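Local coordinates for protein integral membrane indolylacetylinositol arabinosyltransferase EmbB (PDB 7BVC) that probably transfers arabinose as a membrane-embedded glycosyltransferase, building the arabinan of arabinogalactan in the mycobacterial cell wall, at residues A408-I421 against L441-R455. Residues are numbered along the deposited sequence; the frame is centred on the assembly and turned at random.
Sequences AVTSGRLTPAALAI and LLAGGRPILRIVMRR
Val409, Leu414 and Ala417 meet Pro447, Ile448, Ile451 and Val452 in an apolar contact of one helix with a helix-turn-helix, where the short helix 446-455 packs against the end of helix 391-411 and its connection to helix 415-428 in the GT-C-type membrane region. It illustrates how a tight turn between two successive helices can be packed by branched aliphatic side chains of a third helix, with no hydrogen bond passing between the two segments. Ile448 reaches into the angle between the two helices: its CD1 lies 3.9 Å from Ala417 CB on one helix and 4.1 Å from Ala408 CB on the other. One turn further on, Ile451 has CG1 anti to its carbonyl carbon (chi1 -68°), which carries CD1 to the C-terminal end of the first helix, 3.6 Å from Ala408 O. That oxygen already accepts the backbone N-H of Gly412, the first residue past the helix, where phi turns positive. The other branch of Ile451, CG2, packs 4.1 Å from Leu414 CG as the two side chains run past each other in opposite directions. Leu414 also places CD2 3.8 Å from Val452 CG2, the two side chains crossing nearly at right angles. At the other end of this patch Val409 rests CG2 on the Pro447 ring, 3.8 Å from Pro447 CB. Leu441, before the Gly444-Gly445 break, makes looser contacts through CD2 with Ala420 and Ile421, and cardiolipin touches Ala443 and Arg446 beside that break. Near the turn, Arg413 uses NH2 for a salt bridge with Asp247 and a hydrogen bond to Arg249 O. Helix 462-472 packs on Leu414, while helix 231-244 borders the turn, its Asp244 OD2 hydrogen-bonded to Leu414 N and Thr415 OG1.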
loop_
_atom_site.group_PDB
_atom_site.type_symbol
_atom_site.label_atom_id
_atom_site.label_comp_id
_atom_site.label_asym_id
_atom_site.label_seq_id
_atom_site.Cartn_x
_atom_site.Cartn_y
_atom_site.Cartn_z
ATOM N N ALA B 408 -33.143 -29.873 7.710
ATOM C CA ALA B 408 -34.081 -29.591 8.793
ATOM C C ALA B 408 -35.325 -28.888 8.271
ATOM O O ALA B 408 -36.446 -29.194 8.693
ATOM C CB ALA B 408 -33.406 -28.745 9.871
ATOM N N VAL B 409 -35.145 -27.936 7.354
ATOM C CA VAL B 409 -36.290 -27.241 6.770
ATOM C C VAL B 409 -37.143 -28.210 5.958
ATOM O O VAL B 409 -38.378 -28.151 5.990
ATOM C CB VAL B 409 -35.813 -26.051 5.916
ATOM C CG1 VAL B 409 -36.960 -25.483 5.103
ATOM C CG2 VAL B 409 -35.200 -24.979 6.798
ATOM N N THR B 410 -36.500 -29.121 5.227
ATOM C CA THR B 410 -37.231 -30.062 4.386
ATOM C C THR B 410 -38.038 -31.044 5.228
ATOM O O THR B 410 -39.264 -31.127 5.104
ATOM C CB THR B 410 -36.259 -30.810 3.472
ATOM O OG1 THR B 410 -35.762 -29.919 2.468
ATOM C CG2 THR B 410 -36.951 -31.984 2.803
ATOM N N SER B 411 -37.363 -31.799 6.095
ATOM C CA SER B 411 -38.039 -32.839 6.862
ATOM C C SER B 411 -38.912 -32.284 7.977
ATOM O O SER B 411 -39.781 -33.003 8.480
ATOM C CB SER B 411 -37.013 -33.808 7.448
ATOM O OG SER B 411 -36.189 -33.160 8.401
ATOM N N GLY B 412 -38.704 -31.034 8.377
ATOM C CA GLY B 412 -39.482 -30.458 9.456
ATOM C C GLY B 412 -39.108 -30.962 10.831
ATOM O O GLY B 412 -39.994 -31.223 11.652
ATOM N N ARG B 413 -37.815 -31.106 11.107
ATOM C CA ARG B 413 -37.332 -31.619 12.379
ATOM C C ARG B 413 -36.293 -30.663 12.949
ATOM O O ARG B 413 -35.851 -29.720 12.289
ATOM C CB ARG B 413 -36.736 -33.023 12.227
ATOM C CG ARG B 413 -37.760 -34.101 11.934
ATOM C CD ARG B 413 -37.119 -35.475 11.891
ATOM N NE ARG B 413 -38.115 -36.539 11.816
ATOM C CZ ARG B 413 -37.822 -37.834 11.791
ATOM N NH1 ARG B 413 -36.559 -38.230 11.837
ATOM N NH2 ARG B 413 -38.792 -38.735 11.721
ATOM N N LEU B 414 -35.902 -30.920 14.197
ATOM C CA LEU B 414 -34.925 -30.094 14.891
ATOM C C LEU B 414 -33.578 -30.771 15.091
ATOM O O LEU B 414 -32.625 -30.101 15.500
ATOM C CB LEU B 414 -35.470 -29.658 16.259
ATOM C CG LEU B 414 -36.362 -28.421 16.278
ATOM C CD1 LEU B 414 -37.099 -28.327 17.598
ATOM C CD2 LEU B 414 -35.533 -27.174 16.040
ATOM N N THR B 415 -33.469 -32.075 14.822
ATOM C CA THR B 415 -32.198 -32.755 15.066
ATOM C C THR B 415 -31.112 -32.312 14.095
ATOM O O THR B 415 -29.985 -32.035 14.548
ATOM C CB THR B 415 -32.407 -34.273 15.047
ATOM O OG1 THR B 415 -33.382 -34.632 16.034
ATOM C CG2 THR B 415 -31.105 -34.990 15.355
ATOM N N PRO B 416 -31.346 -32.228 12.778
ATOM C CA PRO B 416 -30.319 -31.626 11.914
ATOM C C PRO B 416 -30.040 -30.174 12.253
ATOM O O PRO B 416 -28.887 -29.738 12.157
ATOM C CB PRO B 416 -30.902 -31.781 10.501
ATOM C CG PRO B 416 -32.329 -32.121 10.688
ATOM C CD PRO B 416 -32.430 -32.833 11.982
ATOM N N ALA B 417 -31.058 -29.411 12.658
ATOM C CA ALA B 417 -30.828 -28.039 13.090
ATOM C C ALA B 417 -30.059 -27.970 14.401
ATOM O O ALA B 417 -29.503 -26.916 14.723
ATOM C CB ALA B 417 -32.157 -27.299 13.227
ATOM N N ALA B 418 -30.019 -29.063 15.161
ATOM C CA ALA B 418 -29.193 -29.136 16.359
ATOM C C ALA B 418 -27.767 -29.561 16.051
ATOM O O ALA B 418 -26.833 -29.095 16.710
ATOM C CB ALA B 418 -29.808 -30.107 17.370
ATOM N N LEU B 419 -27.580 -30.441 15.064
ATOM C CA LEU B 419 -26.229 -30.811 14.655
ATOM C C LEU B 419 -25.546 -29.685 13.892
ATOM O O LEU B 419 -24.314 -29.571 13.922
ATOM C CB LEU B 419 -26.261 -32.081 13.808
ATOM C CG LEU B 419 -26.732 -33.355 14.509
ATOM C CD1 LEU B 419 -26.867 -34.494 13.516
ATOM C CD2 LEU B 419 -25.777 -33.725 15.626
ATOM N N ALA B 420 -26.326 -28.845 13.203
ATOM C CA ALA B 420 -25.744 -27.719 12.483
ATOM C C ALA B 420 -25.098 -26.720 13.430
ATOM O O ALA B 420 -24.087 -26.105 13.079
ATOM C CB ALA B 420 -26.809 -27.031 11.634
ATOM N N ILE B 421 -25.650 -26.557 14.633
ATOM C CA ILE B 421 -25.060 -25.630 15.593
ATOM C C ILE B 421 -23.702 -26.139 16.060
ATOM O O ILE B 421 -22.738 -25.369 16.162
ATOM C CB ILE B 421 -26.020 -25.405 16.774
ATOM C CG1 ILE B 421 -27.345 -24.830 16.275
ATOM C CG2 ILE B 421 -25.397 -24.470 17.789
ATOM C CD1 ILE B 421 -28.261 -24.365 17.381
ATOM N N LEU B 441 -26.522 -19.997 9.657
ATOM C CA LEU B 441 -27.529 -20.052 10.708
ATOM C C LEU B 441 -28.435 -18.830 10.691
ATOM O O LEU B 441 -29.645 -18.951 10.902
ATOM C CB LEU B 441 -26.857 -20.176 12.076
ATOM C CG LEU B 441 -25.979 -21.401 12.328
ATOM C CD1 LEU B 441 -25.100 -21.172 13.541
ATOM C CD2 LEU B 441 -26.831 -22.635 12.523
ATOM N N LEU B 442 -27.862 -17.648 10.455
ATOM C CA LEU B 442 -28.677 -16.442 10.332
ATOM C C LEU B 442 -29.590 -16.507 9.116
ATOM O O LEU B 442 -30.750 -16.086 9.181
ATOM C CB LEU B 442 -27.789 -15.199 10.269
ATOM C CG LEU B 442 -27.376 -14.541 11.588
ATOM C CD1 LEU B 442 -26.408 -15.394 12.385
ATOM C CD2 LEU B 442 -26.777 -13.173 11.310
ATOM N N ALA B 443 -29.086 -17.027 7.993
ATOM C CA ALA B 443 -29.896 -17.093 6.782
ATOM C C ALA B 443 -31.091 -18.024 6.947
ATOM O O ALA B 443 -32.110 -17.851 6.269
ATOM C CB ALA B 443 -29.040 -17.539 5.600
ATOM N N GLY B 444 -30.991 -19.009 7.835
ATOM C CA GLY B 444 -32.070 -19.955 8.032
ATOM C C GLY B 444 -32.701 -19.899 9.407
ATOM O O GLY B 444 -33.007 -20.941 9.990
ATOM N N GLY B 445 -32.901 -18.698 9.939
ATOM C CA GLY B 445 -33.490 -18.552 11.257
ATOM C C GLY B 445 -35.006 -18.552 11.251
ATOM O O GLY B 445 -35.641 -19.053 12.185
ATOM N N ARG B 446 -35.594 -17.995 10.200
ATOM C CA ARG B 446 -37.041 -17.879 10.074
ATOM C C ARG B 446 -37.708 -19.246 9.909
ATOM O O ARG B 446 -38.657 -19.550 10.646
ATOM C CB ARG B 446 -37.387 -16.945 8.910
ATOM C CG ARG B 446 -38.830 -16.484 8.856
ATOM C CD ARG B 446 -38.964 -15.289 7.927
ATOM N NE ARG B 446 -40.346 -14.845 7.781
ATOM C CZ ARG B 446 -41.018 -14.869 6.636
ATOM N NH1 ARG B 446 -40.433 -15.316 5.533
ATOM N NH2 ARG B 446 -42.273 -14.445 6.589
ATOM N N PRO B 447 -37.262 -20.106 8.981
ATOM C CA PRO B 447 -37.895 -21.427 8.864
ATOM C C PRO B 447 -37.552 -22.379 9.997
ATOM O O PRO B 447 -38.128 -23.470 10.055
ATOM C CB PRO B 447 -37.362 -21.950 7.526
ATOM C CG PRO B 447 -36.045 -21.314 7.395
ATOM C CD PRO B 447 -36.213 -19.934 7.958
ATOM N N ILE B 448 -36.641 -22.011 10.893
ATOM C CA ILE B 448 -36.377 -22.811 12.084
ATOM C C ILE B 448 -37.222 -22.336 13.258
ATOM O O ILE B 448 -37.687 -23.143 14.067
ATOM C CB ILE B 448 -34.871 -22.782 12.418
ATOM C CG1 ILE B 448 -34.078 -23.524 11.340
ATOM C CG2 ILE B 448 -34.603 -23.403 13.775
ATOM C CD1 ILE B 448 -34.489 -24.964 11.162
ATOM N N LEU B 449 -37.444 -21.024 13.366
ATOM C CA LEU B 449 -38.452 -20.534 14.299
ATOM C C LEU B 449 -39.830 -21.060 13.930
ATOM O O LEU B 449 -40.642 -21.372 14.810
ATOM C CB LEU B 449 -38.450 -19.007 14.324
ATOM C CG LEU B 449 -37.386 -18.344 15.197
ATOM C CD1 LEU B 449 -37.371 -16.846 14.962
ATOM C CD2 LEU B 449 -37.644 -18.654 16.658
ATOM N N ARG B 450 -40.111 -21.172 12.629
ATOM C CA ARG B 450 -41.385 -21.732 12.192
ATOM C C ARG B 450 -41.548 -23.189 12.605
ATOM O O ARG B 450 -42.679 -23.683 12.655
ATOM C CB ARG B 450 -41.521 -21.602 10.675
ATOM C CG ARG B 450 -42.957 -21.604 10.181
ATOM C CD ARG B 450 -43.052 -21.137 8.737
ATOM N NE ARG B 450 -42.681 -19.735 8.586
ATOM C CZ ARG B 450 -41.824 -19.282 7.679
ATOM N NH1 ARG B 450 -41.241 -20.122 6.835
ATOM N NH2 ARG B 450 -41.547 -17.988 7.614
ATOM N N ILE B 451 -40.453 -23.883 12.899
ATOM C CA ILE B 451 -40.521 -25.260 13.381
ATOM C C ILE B 451 -40.593 -25.308 14.900
ATOM O O ILE B 451 -41.334 -26.115 15.469
ATOM C CB ILE B 451 -39.313 -26.058 12.850
ATOM C CG1 ILE B 451 -39.418 -26.249 11.338
ATOM C CG2 ILE B 451 -39.210 -27.403 13.544
ATOM C CD1 ILE B 451 -38.116 -26.653 10.691
ATOM N N VAL B 452 -39.820 -24.452 15.570
ATOM C CA VAL B 452 -39.816 -24.440 17.031
ATOM C C VAL B 452 -41.178 -24.014 17.564
ATOM O O VAL B 452 -41.762 -24.682 18.425
ATOM C CB VAL B 452 -38.693 -23.531 17.560
ATOM C CG1 VAL B 452 -38.783 -23.415 19.069
ATOM C CG2 VAL B 452 -37.338 -24.080 17.157
ATOM N N MET B 453 -41.706 -22.893 17.063
ATOM C CA MET B 453 -43.001 -22.408 17.526
ATOM C C MET B 453 -44.152 -23.321 17.131
ATOM O O MET B 453 -45.265 -23.137 17.634
ATOM C CB MET B 453 -43.257 -20.998 16.989
ATOM C CG MET B 453 -42.198 -19.983 17.379
ATOM S SD MET B 453 -42.032 -19.787 19.164
ATOM C CE MET B 453 -43.555 -18.930 19.554
ATOM N N ARG B 454 -43.916 -24.291 16.253
ATOM C CA ARG B 454 -44.931 -25.252 15.844
ATOM C C ARG B 454 -44.867 -26.546 16.639
ATOM O O ARG B 454 -45.909 -27.121 16.964
ATOM C CB ARG B 454 -44.790 -25.557 14.350
ATOM C CG ARG B 454 -45.592 -26.745 13.860
ATOM C CD ARG B 454 -45.356 -26.965 12.380
ATOM N NE ARG B 454 -45.497 -25.725 11.623
ATOM C CZ ARG B 454 -44.853 -25.459 10.492
ATOM N NH1 ARG B 454 -44.014 -26.349 9.980
ATOM N NH2 ARG B 454 -45.045 -24.303 9.873
ATOM N N ARG B 455 -43.664 -27.014 16.968
ATOM C CA ARG B 455 -43.509 -28.214 17.779
ATOM C C ARG B 455 -43.578 -27.939 19.274
ATOM O O ARG B 455 -43.747 -28.882 20.053
ATOM C CB ARG B 455 -42.183 -28.909 17.457
ATOM C CG ARG B 455 -41.994 -29.230 15.988
ATOM C CD ARG B 455 -40.907 -30.270 15.795
ATOM N NE ARG B 455 -41.442 -31.626 15.833
ATOM C CZ ARG B 455 -41.447 -32.456 14.795
ATOM N NH1 ARG B 455 -40.940 -32.070 13.635
ATOM N NH2 ARG B 455 -41.954 -33.673 14.919
#